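Local coordinates for protein endoglucanase A (Clostridium acetobutylicum, PDB 3IK2) that probably hydrolyses internal beta-1,4-glucosidic bonds in cellulose and related glucans, as a secreted family 44 glycoside hydrolase built on a TIM-like barrel, at residues Y175-E180 with T206-V211; P181-S186 with A225-S230; A218-G223 with G378-T383. All coordinates share one frame; numbering follows the deposited sequence.

Interaction 1: residues Y175-E180 with T206-V211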
loop_
_atom_site.group_PDB
_atom_site.type_symbol
_atom_site.label_atom_id
_atom_site.label_comp_id
_atom_site.label_asym_id
_atom_site.label_seq_id
_atom_site.Cartn_x
_atom_site.Cartn_y
_atom_site.Cartn_z
ATOM N N TYR A 175 -2.017 -11.553 -5.749
ATOM C CA TYR A 175 -3.449 -11.780 -5.502
ATOM C C TYR A 175 -3.776 -11.441 -4.067
ATOM O O TYR A 175 -3.126 -11.919 -3.143
ATOM C CB TYR A 175 -3.875 -13.241 -5.816
ATOM C CG TYR A 175 -3.827 -13.515 -7.301
ATOM C CD1 TYR A 175 -4.960 -13.310 -8.110
ATOM C CD2 TYR A 175 -2.645 -13.978 -7.912
ATOM C CE1 TYR A 175 -4.909 -13.520 -9.504
ATOM C CE2 TYR A 175 -2.588 -14.196 -9.282
ATOM C CZ TYR A 175 -3.722 -13.963 -10.066
ATOM O OH TYR A 175 -3.641 -14.200 -11.407
ATOM N N SER A 176 -4.797 -10.617 -3.884
ATOM C CA SER A 176 -5.253 -10.264 -2.542
ATOM C C SER A 176 -6.355 -11.237 -2.125
ATOM O O SER A 176 -7.249 -11.580 -2.933
ATOM C CB SER A 176 -5.759 -8.813 -2.458
ATOM O OG SER A 176 -6.158 -8.482 -1.117
ATOM N N LEU A 177 -6.264 -11.695 -0.883
ATOM C CA LEU A 177 -7.256 -12.602 -0.279
ATOM C C LEU A 177 -8.443 -11.743 0.214
ATOM O O LEU A 177 -8.563 -11.442 1.421
ATOM C CB LEU A 177 -6.604 -13.411 0.852
ATOM C CG LEU A 177 -5.707 -14.664 0.586
ATOM C CD1 LEU A 177 -5.342 -14.985 -0.890
ATOM C CD2 LEU A 177 -4.481 -14.721 1.484
ATOM N N ASP A 178 -9.312 -11.347 -0.732
ATOM C CA ASP A 178 -10.434 -10.442 -0.442
ATOM C C ASP A 178 -9.951 -9.108 0.163
ATOM O O ASP A 178 -8.880 -8.613 -0.184
ATOM C CB ASP A 178 -11.509 -11.139 0.444
ATOM C CG ASP A 178 -12.902 -10.557 0.252
ATOM O OD1 ASP A 178 -13.116 -9.377 0.642
ATOM O OD2 ASP A 178 -13.787 -11.289 -0.270
ATOM N N ASN A 179 -10.716 -8.569 1.108
ATOM C CA ASN A 179 -10.460 -7.235 1.618
ATOM C C ASN A 179 -11.090 -7.002 2.970
ATOM O O ASN A 179 -12.261 -7.279 3.143
ATOM C CB ASN A 179 -11.013 -6.203 0.634
ATOM C CG ASN A 179 -10.775 -4.783 1.091
ATOM O OD1 ASN A 179 -9.651 -4.308 1.065
ATOM N ND2 ASN A 179 -11.840 -4.099 1.505
ATOM N N GLU A 180 -10.329 -6.471 3.915
ATOM C CA GLU A 180 -10.881 -6.101 5.244
ATOM C C GLU A 180 -11.955 -7.039 5.819
ATOM O O GLU A 180 -13.081 -6.614 6.105
ATOM C CB GLU A 180 -11.356 -4.649 5.252
ATOM C CG GLU A 180 -10.236 -3.691 4.871
ATOM C CD GLU A 180 -10.643 -2.278 4.918
ATOM O OE1 GLU A 180 -11.842 -2.002 5.193
ATOM O OE2 GLU A 180 -9.766 -1.422 4.671
ATOM N N THR A 206 -6.428 -19.417 3.928
ATOM C CA THR A 206 -5.581 -20.563 3.648
ATOM C C THR A 206 -6.030 -21.275 2.363
ATOM O O THR A 206 -5.223 -21.567 1.506
ATOM C CB THR A 206 -5.519 -21.549 4.872
ATOM O OG1 THR A 206 -4.843 -20.907 5.970
ATOM C CG2 THR A 206 -4.763 -22.792 4.499
ATOM N N GLN A 207 -7.327 -21.535 2.255
ATOM C CA GLN A 207 -7.908 -22.206 1.115
ATOM C C GLN A 207 -7.821 -21.356 -0.151
ATOM O O GLN A 207 -7.523 -21.868 -1.205
ATOM C CB GLN A 207 -9.363 -22.559 1.409
ATOM C CG GLN A 207 -9.547 -23.538 2.565
ATOM C CD GLN A 207 -11.008 -23.956 2.727
ATOM O OE1 GLN A 207 -11.896 -23.518 1.963
ATOM N NE2 GLN A 207 -11.272 -24.807 3.721
ATOM N N LEU A 208 -8.067 -20.053 -0.029
ATOM C CA LEU A 208 -7.918 -19.153 -1.177
ATOM C C LEU A 208 -6.452 -19.030 -1.600
ATOM O O LEU A 208 -6.142 -19.047 -2.787
ATOM C CB LEU A 208 -8.544 -17.787 -0.894
ATOM C CG LEU A 208 -8.737 -16.809 -2.065
ATOM C CD1 LEU A 208 -9.367 -17.509 -3.314
ATOM C CD2 LEU A 208 -9.559 -15.528 -1.651
ATOM N N ALA A 209 -5.532 -18.930 -0.644
ATOM C CA ALA A 209 -4.113 -18.949 -1.015
ATOM C C ALA A 209 -3.721 -20.263 -1.706
ATOM O O ALA A 209 -2.922 -20.252 -2.631
ATOM C CB ALA A 209 -3.213 -18.658 0.206
ATOM N N GLN A 210 -4.295 -21.399 -1.290
ATOM C CA GLN A 210 -4.028 -22.667 -1.994
ATOM C C GLN A 210 -4.518 -22.702 -3.459
ATOM O O GLN A 210 -3.873 -23.291 -4.324
ATOM C CB GLN A 210 -4.576 -23.868 -1.217
ATOM C CG GLN A 210 -3.849 -24.115 0.100
ATOM C CD GLN A 210 -3.403 -25.560 0.276
ATOM O OE1 GLN A 210 -3.905 -26.244 1.154
ATOM N NE2 GLN A 210 -2.456 -26.036 -0.571
ATOM N N VAL A 211 -5.656 -22.070 -3.739
ATOM C CA VAL A 211 -6.124 -21.915 -5.127
ATOM C C VAL A 211 -5.115 -21.142 -6.001
ATOM O O VAL A 211 -4.794 -21.562 -7.118
ATOM C CB VAL A 211 -7.498 -21.216 -5.150
ATOM C CG1 VAL A 211 -7.819 -20.659 -6.534
ATOM C CG2 VAL A 211 -8.584 -22.190 -4.640
#

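Interaction 2: residues P181-S186 with A225-S230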
loop_
_atom_site.group_PDB
_atom_site.type_symbol
_atom_site.label_atom_id
_atom_site.label_comp_id
_atom_site.label_asym_id
_atom_site.label_seq_id
_atom_site.Cartn_x
_atom_site.Cartn_y
_atom_site.Cartn_z
ATOM N N PRO A 181 -11.575 -8.311 6.041
ATOM C CA PRO A 181 -12.480 -9.385 6.449
ATOM C C PRO A 181 -13.211 -9.167 7.797
ATOM O O PRO A 181 -14.376 -9.582 7.932
ATOM C CB PRO A 181 -11.562 -10.615 6.489
ATOM C CG PRO A 181 -10.213 -10.056 6.679
ATOM C CD PRO A 181 -10.183 -8.790 5.918
ATOM N N SER A 182 -12.558 -8.538 8.780
ATOM C CA SER A 182 -13.229 -8.257 10.052
ATOM C C SER A 182 -14.296 -7.156 9.895
ATOM O O SER A 182 -15.148 -6.970 10.770
ATOM C CB SER A 182 -12.210 -7.923 11.162
ATOM O OG SER A 182 -11.746 -6.581 11.110
ATOM N N LEU A 183 -14.263 -6.435 8.765
ATOM C CA LEU A 183 -15.315 -5.484 8.468
ATOM C C LEU A 183 -16.397 -6.052 7.551
ATOM O O LEU A 183 -17.294 -5.341 7.181
ATOM C CB LEU A 183 -14.729 -4.200 7.855
ATOM C CG LEU A 183 -13.870 -3.365 8.788
ATOM C CD1 LEU A 183 -13.559 -1.987 8.144
ATOM C CD2 LEU A 183 -14.571 -3.223 10.133
ATOM N N TRP A 184 -16.332 -7.327 7.191
ATOM C CA TRP A 184 -17.366 -7.883 6.305
ATOM C C TRP A 184 -18.785 -7.617 6.799
ATOM O O TRP A 184 -19.614 -7.251 5.996
ATOM C CB TRP A 184 -17.187 -9.379 6.063
ATOM C CG TRP A 184 -16.099 -9.729 5.101
ATOM C CD1 TRP A 184 -15.560 -8.926 4.121
ATOM C CD2 TRP A 184 -15.415 -10.979 5.014
ATOM N NE1 TRP A 184 -14.572 -9.593 3.447
ATOM C CE2 TRP A 184 -14.469 -10.866 3.958
ATOM C CE3 TRP A 184 -15.490 -12.175 5.731
ATOM C CZ2 TRP A 184 -13.611 -11.916 3.595
ATOM C CZ3 TRP A 184 -14.609 -13.224 5.379
ATOM C CH2 TRP A 184 -13.695 -13.081 4.328
ATOM N N PRO A 185 -19.073 -7.820 8.115
ATOM C CA PRO A 185 -20.452 -7.602 8.607
ATOM C C PRO A 185 -20.937 -6.153 8.588
ATOM O O PRO A 185 -22.146 -5.921 8.532
ATOM C CB PRO A 185 -20.403 -8.117 10.061
ATOM C CG PRO A 185 -18.973 -7.963 10.464
ATOM C CD PRO A 185 -18.177 -8.273 9.204
ATOM N N SER A 186 -20.032 -5.180 8.670
ATOM C CA SER A 186 -20.473 -3.788 8.670
ATOM C C SER A 186 -20.324 -3.119 7.318
ATOM O O SER A 186 -21.070 -2.206 7.009
ATOM C CB SER A 186 -19.787 -2.983 9.765
ATOM O OG SER A 186 -18.412 -3.123 9.656
ATOM N N ALA A 225 -5.257 -8.469 4.614
ATOM C CA ALA A 225 -5.772 -7.126 4.231
ATOM C C ALA A 225 -6.617 -6.515 5.337
ATOM O O ALA A 225 -7.771 -6.126 5.130
ATOM C CB ALA A 225 -6.539 -7.141 2.882
ATOM N N LEU A 226 -6.004 -6.406 6.510
ATOM C CA LEU A 226 -6.636 -5.878 7.706
ATOM C C LEU A 226 -6.819 -4.362 7.624
ATOM O O LEU A 226 -5.906 -3.637 7.209
ATOM C CB LEU A 226 -5.766 -6.226 8.909
ATOM C CG LEU A 226 -5.440 -7.702 9.069
ATOM C CD1 LEU A 226 -4.291 -7.889 10.110
ATOM C CD2 LEU A 226 -6.665 -8.483 9.428
ATOM N N PHE A 227 -7.988 -3.894 8.036
ATOM C CA PHE A 227 -8.394 -2.494 7.863
ATOM C C PHE A 227 -7.589 -1.461 8.669
ATOM O O PHE A 227 -7.555 -0.275 8.316
ATOM C CB PHE A 227 -9.906 -2.361 8.129
ATOM C CG PHE A 227 -10.291 -2.127 9.590
ATOM C CD1 PHE A 227 -10.320 -0.834 10.127
ATOM C CD2 PHE A 227 -10.690 -3.180 10.402
ATOM C CE1 PHE A 227 -10.688 -0.620 11.452
ATOM C CE2 PHE A 227 -11.100 -2.962 11.742
ATOM C CZ PHE A 227 -11.079 -1.695 12.260
ATOM N N GLY A 228 -6.952 -1.902 9.756
ATOM C CA GLY A 228 -6.477 -0.951 10.765
ATOM C C GLY A 228 -6.149 -1.572 12.105
ATOM O O GLY A 228 -6.338 -2.762 12.297
ATOM N N PHE A 229 -5.662 -0.767 13.055
ATOM C CA PHE A 229 -5.025 -1.339 14.226
ATOM C C PHE A 229 -5.947 -2.257 15.018
ATOM O O PHE A 229 -5.497 -3.258 15.597
ATOM C CB PHE A 229 -4.451 -0.243 15.153
ATOM C CG PHE A 229 -3.493 -0.775 16.159
ATOM C CD1 PHE A 229 -2.127 -0.692 15.937
ATOM C CD2 PHE A 229 -3.958 -1.410 17.320
ATOM C CE1 PHE A 229 -1.217 -1.205 16.879
ATOM C CE2 PHE A 229 -3.068 -1.948 18.248
ATOM C CZ PHE A 229 -1.694 -1.835 18.042
ATOM N N SER A 230 -7.219 -1.891 15.077
ATOM C CA SER A 230 -8.220 -2.696 15.775
ATOM C C SER A 230 -8.291 -4.158 15.284
ATOM O O SER A 230 -8.411 -5.088 16.104
ATOM C CB SER A 230 -9.590 -2.008 15.708
ATOM O OG SER A 230 -10.604 -2.921 16.062
#

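Interaction 3: residues A218-G223 with G378-T383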
loop_
_atom_site.group_PDB
_atom_site.type_symbol
_atom_site.label_atom_id
_atom_site.label_comp_id
_atom_site.label_asym_id
_atom_site.label_seq_id
_atom_site.Cartn_x
_atom_site.Cartn_y
_atom_site.Cartn_z
ATOM N N ALA A 218 3.887 -19.316 -8.956
ATOM C CA ALA A 218 4.836 -18.189 -8.889
ATOM C C ALA A 218 4.154 -16.890 -8.432
ATOM O O ALA A 218 4.816 -15.901 -8.152
ATOM C CB ALA A 218 5.479 -17.989 -10.276
ATOM N N ALA A 219 2.827 -16.892 -8.362
ATOM C CA ALA A 219 2.103 -15.703 -7.929
ATOM C C ALA A 219 2.139 -15.568 -6.409
ATOM O O ALA A 219 2.215 -16.556 -5.669
ATOM C CB ALA A 219 0.686 -15.727 -8.444
ATOM N N GLU A 220 2.093 -14.323 -5.954
ATOM C CA GLU A 220 2.218 -13.992 -4.532
ATOM C C GLU A 220 0.857 -13.692 -3.898
ATOM O O GLU A 220 -0.048 -13.137 -4.561
ATOM C CB GLU A 220 3.134 -12.788 -4.366
ATOM C CG GLU A 220 4.606 -13.146 -4.489
ATOM C CD GLU A 220 5.492 -11.906 -4.491
ATOM O OE1 GLU A 220 4.968 -10.768 -4.623
ATOM O OE2 GLU A 220 6.724 -12.072 -4.399
ATOM N N THR A 221 0.720 -14.071 -2.623
ATOM C CA THR A 221 -0.547 -13.896 -1.901
ATOM C C THR A 221 -0.390 -12.868 -0.818
ATOM O O THR A 221 0.655 -12.808 -0.158
ATOM C CB THR A 221 -1.084 -15.220 -1.274
ATOM O OG1 THR A 221 -0.045 -15.831 -0.511
ATOM C CG2 THR A 221 -1.571 -16.161 -2.374
ATOM N N PHE A 222 -1.442 -12.058 -0.673
ATOM C CA PHE A 222 -1.465 -10.903 0.214
ATOM C C PHE A 222 -2.656 -11.141 1.111
ATOM O O PHE A 222 -3.794 -11.283 0.602
ATOM C CB PHE A 222 -1.676 -9.578 -0.573
ATOM C CG PHE A 222 -0.451 -9.115 -1.360
ATOM C CD1 PHE A 222 0.060 -9.888 -2.410
ATOM C CD2 PHE A 222 0.184 -7.914 -1.040
ATOM C CE1 PHE A 222 1.186 -9.484 -3.118
ATOM C CE2 PHE A 222 1.299 -7.466 -1.758
ATOM C CZ PHE A 222 1.827 -8.265 -2.799
ATOM N N GLY A 223 -2.392 -11.167 2.430
ATOM C CA GLY A 223 -3.422 -11.353 3.449
ATOM C C GLY A 223 -2.984 -10.866 4.822
ATOM O O GLY A 223 -1.801 -10.668 5.060
ATOM N N GLY A 378 12.103 -1.794 4.742
ATOM C CA GLY A 378 11.779 -3.141 4.254
ATOM C C GLY A 378 10.293 -3.452 3.971
ATOM O O GLY A 378 9.847 -4.596 4.113
ATOM N N VAL A 379 9.528 -2.444 3.572
ATOM C CA VAL A 379 8.182 -2.682 2.968
ATOM C C VAL A 379 8.351 -3.149 1.518
ATOM O O VAL A 379 9.087 -2.538 0.736
ATOM C CB VAL A 379 7.308 -1.409 3.073
ATOM C CG1 VAL A 379 5.999 -1.537 2.348
ATOM C CG2 VAL A 379 7.063 -1.081 4.567
ATOM N N TYR A 380 7.680 -4.243 1.167
ATOM C CA TYR A 380 7.777 -4.828 -0.158
ATOM C C TYR A 380 6.837 -4.168 -1.181
ATOM O O TYR A 380 7.145 -4.093 -2.366
ATOM C CB TYR A 380 7.456 -6.325 -0.069
ATOM C CG TYR A 380 7.551 -7.100 -1.381
ATOM C CD1 TYR A 380 8.778 -7.523 -1.868
ATOM C CD2 TYR A 380 6.389 -7.456 -2.110
ATOM C CE1 TYR A 380 8.880 -8.264 -3.079
ATOM C CE2 TYR A 380 6.467 -8.205 -3.319
ATOM C CZ TYR A 380 7.730 -8.598 -3.791
ATOM O OH TYR A 380 7.870 -9.328 -4.971
ATOM N N PHE A 381 5.685 -3.715 -0.713
ATOM C CA PHE A 381 4.599 -3.280 -1.596
ATOM C C PHE A 381 3.770 -2.225 -0.858
ATOM O O PHE A 381 3.471 -2.364 0.338
ATOM C CB PHE A 381 3.738 -4.498 -1.981
ATOM C CG PHE A 381 2.648 -4.207 -3.019
ATOM C CD1 PHE A 381 2.868 -4.478 -4.373
ATOM C CD2 PHE A 381 1.399 -3.703 -2.627
ATOM C CE1 PHE A 381 1.854 -4.220 -5.343
ATOM C CE2 PHE A 381 0.393 -3.436 -3.579
ATOM C CZ PHE A 381 0.626 -3.689 -4.941
ATOM N N ALA A 382 3.401 -1.163 -1.558
ATOM C CA ALA A 382 2.465 -0.211 -0.983
ATOM C C ALA A 382 1.672 0.459 -2.105
ATOM O O ALA A 382 2.229 0.773 -3.146
ATOM C CB ALA A 382 3.206 0.832 -0.146
ATOM N N THR A 383 0.382 0.633 -1.871
ATOM C CA THR A 383 -0.522 1.266 -2.796
ATOM C C THR A 383 -1.366 2.320 -2.030
ATOM O O THR A 383 -2.109 2.018 -1.082
ATOM C CB THR A 383 -1.383 0.250 -3.627
ATOM O OG1 THR A 383 -1.819 -0.841 -2.816
ATOM C CG2 THR A 383 -0.588 -0.336 -4.788
#

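Interaction 1: residues Y175-E180 with T206-V211
L177, at the end of strand 174-177, lies against L208 and A209 on one turn of helix 198-215. The two leucine side chains run past each other in opposite directions, so their contact is flank against flank. CD1 of L177 meets CG of L208 at 4.0 Å, and in return CD2 of L208 reaches back to CA of L177, also at 4.0 Å. L208 can do this because its CG stands anti to the backbone N (chi1 -168°), which sends the branch from the helix across to the strand backbone. Both branches of L177 meet A209: CD2 of L177 lies 4.3 Å from CB of A209, and CD1, besides meeting L208, is 4.0 Å from the backbone N of A209. L177 is also the centre of an inverse gamma turn, closed by a weak bond from D178 N to S176 O, so the chain bends just where the helix packs on it. Across the same bend S176 OG donates to D178 O at 2.9 Å, in the carbonyl plane. OD2 of D178 takes the backbone N-H groups of A105 and G106, and OD1 is hydrogen-bonded to T43 and W184. The pairing is the strand-helix layer of a beta/alpha barrel, and L208 also touches L103 of the adjacent strand. With no hydrogen bond between the two segments, their contact rests chiefly on buried aliphatic carbon.

Interaction 2: residues P181-S186 with A225-S230
The main apolar contact is between L183 and F227, whose side chains cross at about a right angle. L183 puts CD1 over one face of the phenyl ring, 4.0 Å from the centroid and 28° off the normal, a CH-pi contact displaced toward the CB end of the ring. Its CG sits 3.6 Å from CD2 of F227, and its CD2 lies beside CE2 of the same ring at 3.8 Å, so CG and both methyls of L183 lie over the part of the face toward CG, CD2 and CE2. A chi1 of 87° brings the F227 ring to L183, and a chi2 of 86° sets the turn of its face.

Polar atoms meet carbon in two places. S182 brings its hydroxyl to the edge of the F227 ring and in its plane, OG being 3.6 Å from CD2. Further back, CD of P181 touches the carbonyl O of A225 at 3.7 Å, where strand 220-226 is about to end.

Within 181-186 the chain is fixed by its own bonds. W184 N donates to P181 O at 3.1 Å, closing the 3-10 turn, and CA of P181 sits over the centre of the W184 indole, 3.5 Å above its plane. P181 also leans on V201 of helix 198-215.

The contact thus joins the 3-10 turn after strand 174-177 to the end of strand 220-226 and the residues that follow it, on the side where TIM-barrel enzymes carry their active sites. No hydrogen bond spans the two segments. Across them the ring is packed mainly by dispersion over one face, E180 also touches F227, and the S182 oxygen probably gains a little from the electropositive C-H edge.

Interaction 3: residues A218-G223 with G378-T383
With its CG beside the backbone N (chi1 -78°) and an extended chain beyond, E220 reaches toward Y380, whose own CG stands anti to the backbone N (chi1 -178°). The two side chains approach from opposite directions, placing OE2 of E220 3.0 Å from OH of Y380, while OE1 lies 3.2 Å from CE2 of the ring. Y98 OH hydrogen-bonds to OE1, and K347 NZ forms a salt bridge with OE2 that probably favours the ionised carboxylate. K347 also makes a cation-pi contact with the Y380 ring. These residues lie near the amino-terminal ends of strands 220-226 and 379-384, fifth and eighth in the closed parallel barrel. The strands are not neighbours in the sheet, and their side chains meet across the barrel interior. Two residues on from E220 and one on from Y380, F222 and F381 form an edge-to-face pair, the edge of F222 directed at the face of F381, with centroids 5.2 Å apart and planes at 72°. CE2 of F222 makes the closest approach, 3.7 Å from CG of F381, and Y98 touches both phenylalanines.

In the fold
The three contacts belong to one parallel eight-stranded barrel. The centre of interaction 1 lies about 15 Å from that of interaction 2 and about 12 Å from that of interaction 3; the latter two are about 18 Å apart. Interaction 1 packs helix 198-215 outside strand 174-177, interaction 3 spans the interior between strands 220-226 and 379-384, and interaction 2 lies at the carboxyl-terminal rim, where TIM-barrel enzymes carry the active site. Backbone hydrogen bonds from Y175 N to E220 O and from L177 N to F222 O join the neighbouring strands. Interaction 2 alternates along the chain with both others; interaction 1 closes before interaction 3 opens. W184, hydrogen-bonded to D178, ties interactions 1 and 2.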